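Local atomic coordinates of aromatic-L-amino-acid decarboxylase (Catharanthus roseus, PDB entry 6EEW), a protein that catalyses the pyridoxal 5'-phosphate-dependent decarboxylation of L-tryptophan to tryptamine and of 5-hydroxy-L-tryptophan to serotonin. Residues Asp40-Val45 and Leu322-Cys327; Asp411-Ile416 and Lys491-Leu496. All coordinates share one frame; numbering follows the deposited sequence.

Interaction 1: Asp40-Val45 and Leu322-Cys327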
ATOM      1  N   ASP A  40      11.832 -17.206  18.139  1.00 67.13           N
ATOM      2  CA  ASP A  40      12.431 -18.497  17.821  1.00 62.34           C
ATOM      3  C   ASP A  40      12.789 -18.593  16.340  1.00 57.85           C
ATOM      4  O   ASP A  40      13.814 -19.184  15.978  1.00 59.36           O
ATOM      5  CB  ASP A  40      11.475 -19.618  18.225  1.00 67.54           C
ATOM      6  CG  ASP A  40      11.225 -19.656  19.725  1.00 70.90           C
ATOM      7  OD1 ASP A  40      11.797 -18.799  20.440  1.00 68.10           O
ATOM      8  OD2 ASP A  40      10.462 -20.540  20.188  1.00 70.95           O
ATOM      9  N   TYR A  41      11.966 -18.008  15.467  1.00 56.36           N
ATOM     10  CA  TYR A  41      12.304 -18.038  14.042  1.00 61.14           C
ATOM     11  C   TYR A  41      13.541 -17.196  13.755  1.00 65.16           C
ATOM     12  O   TYR A  41      14.424 -17.609  12.999  1.00 67.40           O
ATOM     13  CB  TYR A  41      11.121 -17.570  13.184  1.00 54.73           C
ATOM     14  CG  TYR A  41      11.477 -17.305  11.721  1.00 50.28           C
ATOM     15  CD1 TYR A  41      11.567 -18.345  10.795  1.00 51.36           C
ATOM     16  CD2 TYR A  41      11.715 -16.017  11.268  1.00 51.16           C
ATOM     17  CE1 TYR A  41      11.902 -18.096   9.456  1.00 48.94           C
ATOM     18  CE2 TYR A  41      12.052 -15.759   9.939  1.00 50.35           C
ATOM     19  CZ  TYR A  41      12.143 -16.799   9.038  1.00 45.98           C
ATOM     20  OH  TYR A  41      12.477 -16.520   7.720  1.00 42.62           O
ATOM     21  N   TYR A  42      13.611 -15.997  14.330  1.00 65.74           N
ATOM     22  CA  TYR A  42      14.803 -15.181  14.144  1.00 61.78           C
ATOM     23  C   TYR A  42      16.036 -15.882  14.695  1.00 65.82           C
ATOM     24  O   TYR A  42      17.133 -15.731  14.149  1.00 70.25           O
ATOM     25  CB  TYR A  42      14.637 -13.821  14.813  1.00 58.81           C
ATOM     26  CG  TYR A  42      13.781 -12.844  14.035  1.00 59.27           C
ATOM     27  CD1 TYR A  42      13.675 -12.935  12.660  1.00 58.26           C
ATOM     28  CD2 TYR A  42      13.114 -11.810  14.676  1.00 58.69           C
ATOM     29  CE1 TYR A  42      12.905 -12.036  11.944  1.00 63.23           C
ATOM     30  CE2 TYR A  42      12.346 -10.907  13.972  1.00 57.85           C
ATOM     31  CZ  TYR A  42      12.243 -11.024  12.605  1.00 61.45           C
ATOM     32  OH  TYR A  42      11.483 -10.128  11.889  1.00 64.23           O
ATOM     33  N   LYS A  43      15.872 -16.638  15.780  1.00 68.62           N
ATOM     34  CA  LYS A  43      16.995 -17.331  16.395  1.00 74.67           C
ATOM     35  C   LYS A  43      17.446 -18.542  15.586  1.00 72.87           C
ATOM     36  O   LYS A  43      18.623 -18.920  15.651  1.00 75.07           O
ATOM     37  CB  LYS A  43      16.613 -17.776  17.805  1.00 77.73           C
ATOM     38  CG  LYS A  43      17.658 -18.626  18.507  1.00 81.38           C
ATOM     39  CD  LYS A  43      17.176 -19.038  19.889  1.00 88.16           C
ATOM     40  CE  LYS A  43      17.256 -17.900  20.889  1.00 86.92           C
ATOM     41  NZ  LYS A  43      16.976 -18.377  22.278  1.00 81.64           N
ATOM     42  N   ASN A  44      16.541 -19.162  14.831  1.00 64.32           N
ATOM     43  CA  ASN A  44      16.851 -20.424  14.167  1.00 63.59           C
ATOM     44  C   ASN A  44      16.924 -20.349  12.644  1.00 62.30           C
ATOM     45  O   ASN A  44      17.227 -21.368  12.010  1.00 67.20           O
ATOM     46  CB  ASN A  44      15.830 -21.489  14.584  1.00 61.94           C
ATOM     47  CG  ASN A  44      15.934 -21.860  16.069  1.00 62.00           C
ATOM     48  OD1 ASN A  44      17.030 -21.988  16.624  1.00 61.08           O
ATOM     49  ND2 ASN A  44      14.783 -22.026  16.714  1.00 60.72           N
ATOM     50  N   VAL A  45      16.626 -19.200  12.032  1.00 57.51           N
ATOM     51  CA  VAL A  45      16.466 -19.167  10.576  1.00 62.15           C
ATOM     52  C   VAL A  45      17.751 -19.538   9.847  1.00 66.62           C
ATOM     53  O   VAL A  45      17.701 -20.140   8.764  1.00 69.49           O
ATOM     54  CB  VAL A  45      15.966 -17.781  10.115  1.00 52.69           C
ATOM     55  CG1 VAL A  45      16.953 -16.698  10.531  1.00 48.91           C
ATOM     56  CG2 VAL A  45      15.730 -17.774   8.611  1.00 48.10           C
ATOM     57  N   LEU A 322      16.134  -0.475   7.952  1.00 40.63           N
ATOM     58  CA  LEU A 322      15.654  -1.197   9.122  1.00 45.30           C
ATOM     59  C   LEU A 322      14.135  -1.107   9.302  1.00 50.45           C
ATOM     60  O   LEU A 322      13.614  -1.449  10.374  1.00 46.38           O
ATOM     61  CB  LEU A 322      16.368  -0.697  10.377  1.00 43.40           C
ATOM     62  CG  LEU A 322      17.880  -0.445  10.240  1.00 43.48           C
ATOM     63  CD1 LEU A 322      18.403   0.174  11.518  1.00 43.23           C
ATOM     64  CD2 LEU A 322      18.634  -1.740   9.943  1.00 43.75           C
ATOM     65  N   ALA A 323      13.408  -0.647   8.295  1.00 51.10           N
ATOM     66  CA  ALA A 323      11.962  -0.616   8.370  1.00 51.37           C
ATOM     67  C   ALA A 323      11.452  -1.919   7.797  1.00 59.17           C
ATOM     68  O   ALA A 323      12.028  -2.468   6.852  1.00 75.01           O
ATOM     69  CB  ALA A 323      11.388   0.573   7.600  1.00 42.95           C
ATOM     70  N   TYR A 324      10.382  -2.425   8.360  1.00 40.64           N
ATOM     71  CA  TYR A 324       9.853  -3.563   7.634  1.00 50.26           C
ATOM     72  C   TYR A 324       9.130  -3.062   6.385  1.00 50.67           C
ATOM     73  O   TYR A 324       8.857  -1.865   6.239  1.00 53.98           O
ATOM     74  CB  TYR A 324       8.925  -4.381   8.537  1.00 48.36           C
ATOM     75  CG  TYR A 324       9.636  -5.194   9.610  1.00 48.19           C
ATOM     76  CD1 TYR A 324      10.117  -4.599  10.771  1.00 49.18           C
ATOM     77  CD2 TYR A 324       9.804  -6.567   9.464  1.00 46.42           C
ATOM     78  CE1 TYR A 324      10.749  -5.345  11.747  1.00 48.97           C
ATOM     79  CE2 TYR A 324      10.441  -7.312  10.434  1.00 52.02           C
ATOM     80  CZ  TYR A 324      10.904  -6.703  11.566  1.00 51.87           C
ATOM     81  OH  TYR A 324      11.534  -7.461  12.519  1.00 56.86           O
ATOM     82  N   LEU A 325       8.838  -3.976   5.459  1.00 48.97           N
ATOM     83  CA  LEU A 325       7.842  -3.662   4.439  1.00 53.54           C
ATOM     84  C   LEU A 325       6.514  -3.349   5.115  1.00 48.20           C
ATOM     85  O   LEU A 325       6.141  -4.010   6.085  1.00 44.20           O
ATOM     86  CB  LEU A 325       7.654  -4.832   3.474  1.00 54.93           C
ATOM     87  CG  LEU A 325       8.611  -5.009   2.295  1.00 52.44           C
ATOM     88  CD1 LEU A 325       9.958  -5.541   2.779  1.00 52.11           C
ATOM     89  CD2 LEU A 325       7.991  -5.907   1.230  1.00 51.28           C
ATOM     90  N   ASP A 326       5.797  -2.335   4.628  1.00 52.22           N
ATOM     91  CA  ASP A 326       6.203  -1.431   3.560  1.00 49.93           C
ATOM     92  C   ASP A 326       6.659  -0.141   4.183  1.00 46.82           C
ATOM     93  O   ASP A 326       6.232   0.203   5.290  1.00 46.98           O
ATOM     94  CB  ASP A 326       5.055  -1.107   2.592  1.00 54.85           C
ATOM     95  CG  ASP A 326       4.616  -2.293   1.775  1.00 64.94           C
ATOM     96  OD1 ASP A 326       5.498  -2.941   1.172  1.00 70.91           O
ATOM     97  OD2 ASP A 326       3.387  -2.561   1.724  1.00 65.97           O
ATOM     98  N   CYS A 327       7.518   0.583   3.462  1.00 45.85           N
ATOM     99  CA  CYS A 327       7.916   1.918   3.878  1.00 41.85           C
ATOM    100  C   CYS A 327       8.734   2.588   2.782  1.00 46.70           C
ATOM    101  O   CYS A 327       9.890   2.216   2.559  1.00 54.51           O
ATOM    102  CB  CYS A 327       8.710   1.858   5.183  1.00 47.36           C
ATOM    103  SG  CYS A 327       8.996   3.460   5.955  1.00 47.94           S
TER

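Interaction 2: Asp411-Ile416 and Lys491-Leu496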
ATOM      1  N   ASP A 411      41.648 -13.358  -5.966  1.00 76.49           N
ATOM      2  CA  ASP A 411      41.547 -14.595  -6.730  1.00 80.40           C
ATOM      3  C   ASP A 411      41.518 -14.244  -8.211  1.00 81.52           C
ATOM      4  O   ASP A 411      40.552 -13.642  -8.698  1.00 82.75           O
ATOM      5  CB  ASP A 411      40.316 -15.405  -6.337  1.00 80.96           C
ATOM      6  CG  ASP A 411      40.329 -16.801  -6.936  1.00 85.00           C
ATOM      7  OD1 ASP A 411      40.791 -16.944  -8.088  1.00 88.44           O
ATOM      8  OD2 ASP A 411      39.884 -17.754  -6.255  1.00 85.72           O
ATOM      9  N   SER A 412      42.583 -14.624  -8.919  1.00 80.19           N
ATOM     10  CA  SER A 412      42.762 -14.265 -10.319  1.00 77.21           C
ATOM     11  C   SER A 412      41.798 -14.998 -11.238  1.00 76.71           C
ATOM     12  O   SER A 412      41.751 -14.679 -12.432  1.00 81.97           O
ATOM     13  CB  SER A 412      44.210 -14.531 -10.737  1.00 76.58           C
ATOM     14  OG  SER A 412      44.575 -15.863 -10.445  1.00 74.47           O
ATOM     15  N   ARG A 413      41.074 -15.998 -10.730  1.00 69.39           N
ATOM     16  CA  ARG A 413      40.064 -16.664 -11.539  1.00 64.15           C
ATOM     17  C   ARG A 413      38.810 -15.812 -11.672  1.00 63.07           C
ATOM     18  O   ARG A 413      38.093 -15.918 -12.671  1.00 67.63           O
ATOM     19  CB  ARG A 413      39.699 -18.016 -10.924  1.00 62.25           C
ATOM     20  CG  ARG A 413      40.867 -18.975 -10.798  1.00 69.12           C
ATOM     21  CD  ARG A 413      40.477 -20.213 -10.000  1.00 76.04           C
ATOM     22  NE  ARG A 413      39.929 -19.884  -8.683  1.00 78.48           N
ATOM     23  CZ  ARG A 413      39.594 -20.790  -7.767  1.00 80.96           C
ATOM     24  NH1 ARG A 413      39.754 -22.084  -8.019  1.00 81.13           N
ATOM     25  NH2 ARG A 413      39.103 -20.404  -6.598  1.00 83.16           N
ATOM     26  N   PHE A 414      38.565 -14.941 -10.704  1.00 61.99           N
ATOM     27  CA  PHE A 414      37.393 -14.085 -10.655  1.00 60.87           C
ATOM     28  C   PHE A 414      37.757 -12.664 -11.067  1.00 63.35           C
ATOM     29  O   PHE A 414      38.927 -12.280 -11.102  1.00 61.60           O
ATOM     30  CB  PHE A 414      36.799 -14.085  -9.246  1.00 60.53           C
ATOM     31  CG  PHE A 414      36.265 -15.421  -8.810  1.00 62.50           C
ATOM     32  CD1 PHE A 414      37.104 -16.371  -8.253  1.00 65.67           C
ATOM     33  CD2 PHE A 414      34.913 -15.705  -8.904  1.00 61.79           C
ATOM     34  CE1 PHE A 414      36.613 -17.592  -7.837  1.00 65.96           C
ATOM     35  CE2 PHE A 414      34.415 -16.924  -8.483  1.00 62.31           C
ATOM     36  CZ  PHE A 414      35.263 -17.867  -7.951  1.00 66.54           C
ATOM     37  N   GLU A 415      36.727 -11.883 -11.372  1.00 62.31           N
ATOM     38  CA  GLU A 415      36.905 -10.489 -11.732  1.00 60.81           C
ATOM     39  C   GLU A 415      35.714  -9.711 -11.215  1.00 58.88           C
ATOM     40  O   GLU A 415      34.585 -10.217 -11.216  1.00 65.40           O
ATOM     41  CB  GLU A 415      37.046 -10.326 -13.252  1.00 66.57           C
ATOM     42  CG  GLU A 415      35.734 -10.300 -14.029  1.00 68.14           C
ATOM     43  CD  GLU A 415      35.945 -10.002 -15.508  1.00 75.53           C
ATOM     44  OE1 GLU A 415      37.094 -10.119 -15.990  1.00 81.11           O
ATOM     45  OE2 GLU A 415      34.968  -9.642 -16.190  1.00 76.59           O
ATOM     46  N   ILE A 416      35.976  -8.486 -10.771  1.00 54.82           N
ATOM     47  CA  ILE A 416      34.915  -7.550 -10.423  1.00 57.94           C
ATOM     48  C   ILE A 416      34.469  -6.861 -11.708  1.00 64.16           C
ATOM     49  O   ILE A 416      35.270  -6.196 -12.374  1.00 69.63           O
ATOM     50  CB  ILE A 416      35.392  -6.529  -9.379  1.00 56.23           C
ATOM     51  CG1 ILE A 416      36.008  -7.236  -8.167  1.00 61.45           C
ATOM     52  CG2 ILE A 416      34.225  -5.671  -8.928  1.00 50.79           C
ATOM     53  CD1 ILE A 416      35.025  -8.076  -7.375  1.00 67.96           C
ATOM     54  N   LYS A 491      35.178 -23.168  -2.671  1.00 83.84           N
ATOM     55  CA  LYS A 491      35.087 -24.627  -2.719  1.00 86.03           C
ATOM     56  C   LYS A 491      34.313 -25.086  -3.948  1.00 84.22           C
ATOM     57  O   LYS A 491      34.726 -26.017  -4.650  1.00 88.36           O
ATOM     58  CB  LYS A 491      34.433 -25.187  -1.454  1.00 88.67           C
ATOM     59  CG  LYS A 491      34.304 -26.717  -1.499  1.00 92.80           C
ATOM     60  CD  LYS A 491      33.650 -27.306  -0.256  1.00 98.10           C
ATOM     61  CE  LYS A 491      32.169 -26.964  -0.172  1.00 99.63           C
ATOM     62  NZ  LYS A 491      31.488 -27.693   0.941  1.00100.03           N
ATOM     63  N   LEU A 492      33.170 -24.453  -4.212  1.00 78.13           N
ATOM     64  CA  LEU A 492      32.364 -24.858  -5.356  1.00 78.79           C
ATOM     65  C   LEU A 492      33.063 -24.544  -6.669  1.00 79.04           C
ATOM     66  O   LEU A 492      32.876 -25.260  -7.659  1.00 80.09           O
ATOM     67  CB  LEU A 492      30.992 -24.189  -5.296  1.00 79.05           C
ATOM     68  CG  LEU A 492      30.150 -24.602  -4.088  1.00 77.08           C
ATOM     69  CD1 LEU A 492      28.775 -23.939  -4.107  1.00 71.91           C
ATOM     70  CD2 LEU A 492      30.031 -26.113  -4.029  1.00 78.95           C
ATOM     71  N   THR A 493      33.886 -23.496  -6.697  1.00 80.78           N
ATOM     72  CA  THR A 493      34.663 -23.221  -7.898  1.00 77.51           C
ATOM     73  C   THR A 493      35.730 -24.286  -8.106  1.00 75.86           C
ATOM     74  O   THR A 493      35.927 -24.761  -9.227  1.00 77.88           O
ATOM     75  CB  THR A 493      35.298 -21.835  -7.810  1.00 77.03           C
ATOM     76  OG1 THR A 493      34.270 -20.842  -7.697  1.00 73.64           O
ATOM     77  CG2 THR A 493      36.140 -21.552  -9.047  1.00 76.95           C
ATOM     78  N   ASP A 494      36.402 -24.703  -7.029  1.00 77.18           N
ATOM     79  CA  ASP A 494      37.365 -25.797  -7.141  1.00 85.59           C
ATOM     80  C   ASP A 494      36.693 -27.055  -7.671  1.00 92.29           C
ATOM     81  O   ASP A 494      37.162 -27.663  -8.640  1.00 93.87           O
ATOM     82  CB  ASP A 494      38.030 -26.069  -5.790  1.00 92.75           C
ATOM     83  CG  ASP A 494      38.889 -24.908  -5.312  1.00100.40           C
ATOM     84  OD1 ASP A 494      39.290 -24.070  -6.151  1.00102.61           O
ATOM     85  OD2 ASP A 494      39.166 -24.832  -4.094  1.00101.93           O
ATOM     86  N   ASP A 495      35.581 -27.454  -7.045  1.00 99.67           N
ATOM     87  CA  ASP A 495      34.831 -28.615  -7.523  1.00106.82           C
ATOM     88  C   ASP A 495      34.444 -28.457  -8.985  1.00106.68           C
ATOM     89  O   ASP A 495      34.428 -29.438  -9.739  1.00111.54           O
ATOM     90  CB  ASP A 495      33.577 -28.836  -6.674  1.00111.59           C
ATOM     91  CG  ASP A 495      33.881 -29.421  -5.309  1.00118.72           C
ATOM     92  OD1 ASP A 495      35.058 -29.753  -5.046  1.00121.88           O
ATOM     93  OD2 ASP A 495      32.939 -29.555  -4.500  1.00120.45           O
ATOM     94  N   LEU A 496      34.124 -27.232  -9.402  1.00100.33           N
ATOM     95  CA  LEU A 496      33.653 -26.997 -10.759  1.00 94.13           C
ATOM     96  C   LEU A 496      34.770 -27.068 -11.797  1.00 94.25           C
ATOM     97  O   LEU A 496      34.468 -27.117 -12.996  1.00 96.20           O
ATOM     98  CB  LEU A 496      32.957 -25.638 -10.818  1.00 86.99           C
ATOM     99  CG  LEU A 496      32.428 -25.177 -12.170  1.00 87.52           C
ATOM    100  CD1 LEU A 496      31.316 -26.105 -12.625  1.00 86.64           C
ATOM    101  CD2 LEU A 496      31.932 -23.743 -12.085  1.00 86.18           C
TER

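Interaction 1: Asp40-Val45 and Leu322-Cys327
Tyr-324 and Tyr-42 reach for each other from opposite directions and meet through their phenol oxygens, a compact example of two long side chains joining backbones that stay far apart: the CA atoms of Tyr-42 and Tyr-324 are 14.2 Å from each other. The polar part is a single hydrogen bond, in which Tyr-324 OH donates to Tyr-42 OH at 2.7 Å. Tyr-42 OH is also hydrogen-bonded to the carbonyl oxygen of Ala-118 of the second subunit, making it the middle member of a short chain of polar atoms.

The van der Waals part is slight. Tyr-42 OH lies in the plane of the Tyr-324 ring, at its edge, and comes within 3.3 Å of Tyr-324 CE2; the two rings do not stack. On both tyrosines CG is anti to the carbonyl carbon (chi1 -78° for Tyr-42, -73° for Tyr-324), and each ring is thereby sent toward the opposing segment.

The wider setting is the dimer interface of a group II decarboxylase. Helix 24-44 makes salt bridges with the second subunit, while the loop of Tyr-324 also holds the substrate-binding His-318 through the backbone N of Cys-327. Because Tyr-324 is the donor, the hydroxyl hydrogen of Tyr-42 remains available for the Ala-118 carbonyl, and this buried pair links the loop next to His-318 to the neighbouring subunit by directed bonds.

Interaction 2: Asp411-Ile416 and Lys491-Leu496
Arg-413 and Thr-493 face each other where an edge strand of the C-terminal antiparallel sheet meets the last helix, 479-496; Arg-413 belongs to the type I beta turn, Asp-411 to Phe-414, that leads into strand 414-416, with an Asx turn at Asp-411. The methyl CG2 of Thr-493 sits over the centre of the guanidinium face, 3.8 Å from Arg-413 CZ. At the edge of the same group, Arg-413 NH1 gives a nearly straight hydrogen bond (171°) to Asp-494 OD1 at 2.8 Å, a salt bridge. This oxygen lies in the guanidinium plane and is approached almost along its own C-O direction, with the carboxylate turned 47° from that plane. Beside the ion pair, Thr-493 OG1 lies 3.1 Å from Phe-414 CZ, at the ring edge. That hydroxyl is bonded to the backbone oxygen of Ile-489, one turn earlier, which its position beside the backbone N (chi1 -61°) allows.

A second shell fixes the arginine. Asp-411 is gripped side-on, Arg-413 NE meeting OD1 and Arg-413 NH2 meeting Asp-411 OD2 at 2.8 Å, both through syn lone pairs. The guanidinium thus bridges two carboxylates, and its charge probably eases the repulsion between them. With an alanine here, Asp-411 and Asp-494 would probably be left without their shared cation and the Thr-493 methyl without the flat surface it covers. Farther out, Leu-429 of the adjoining strand packs against Arg-413, Phe-414 and Thr-493, and Leu-445 of helix 438-451 also touches Thr-493. The Asx turn itself rests on Asp-411 OD1, which accepts the backbone N of Arg-413 at 2.8 Å on its anti side.

In the fold
Interactions 1 and 2 follow one another along the chain, their centres 32 Å and their nearest atoms about 17 Å apart, and they share no touching residue. Interaction 1 is buried at the subunit interface, close to the tryptophan-binding site, whereas interaction 2 lies far out on the C-terminal part of the same chain, partly open to solvent and untouched by the second subunit. The chemistry differs accordingly: two neutral phenols in the interior, an ion-pair network with a methyl packed on its cation near the surface. Helix 375-409 is a common neighbour, since it packs against the loop of interaction 1 and the strand of interaction 2.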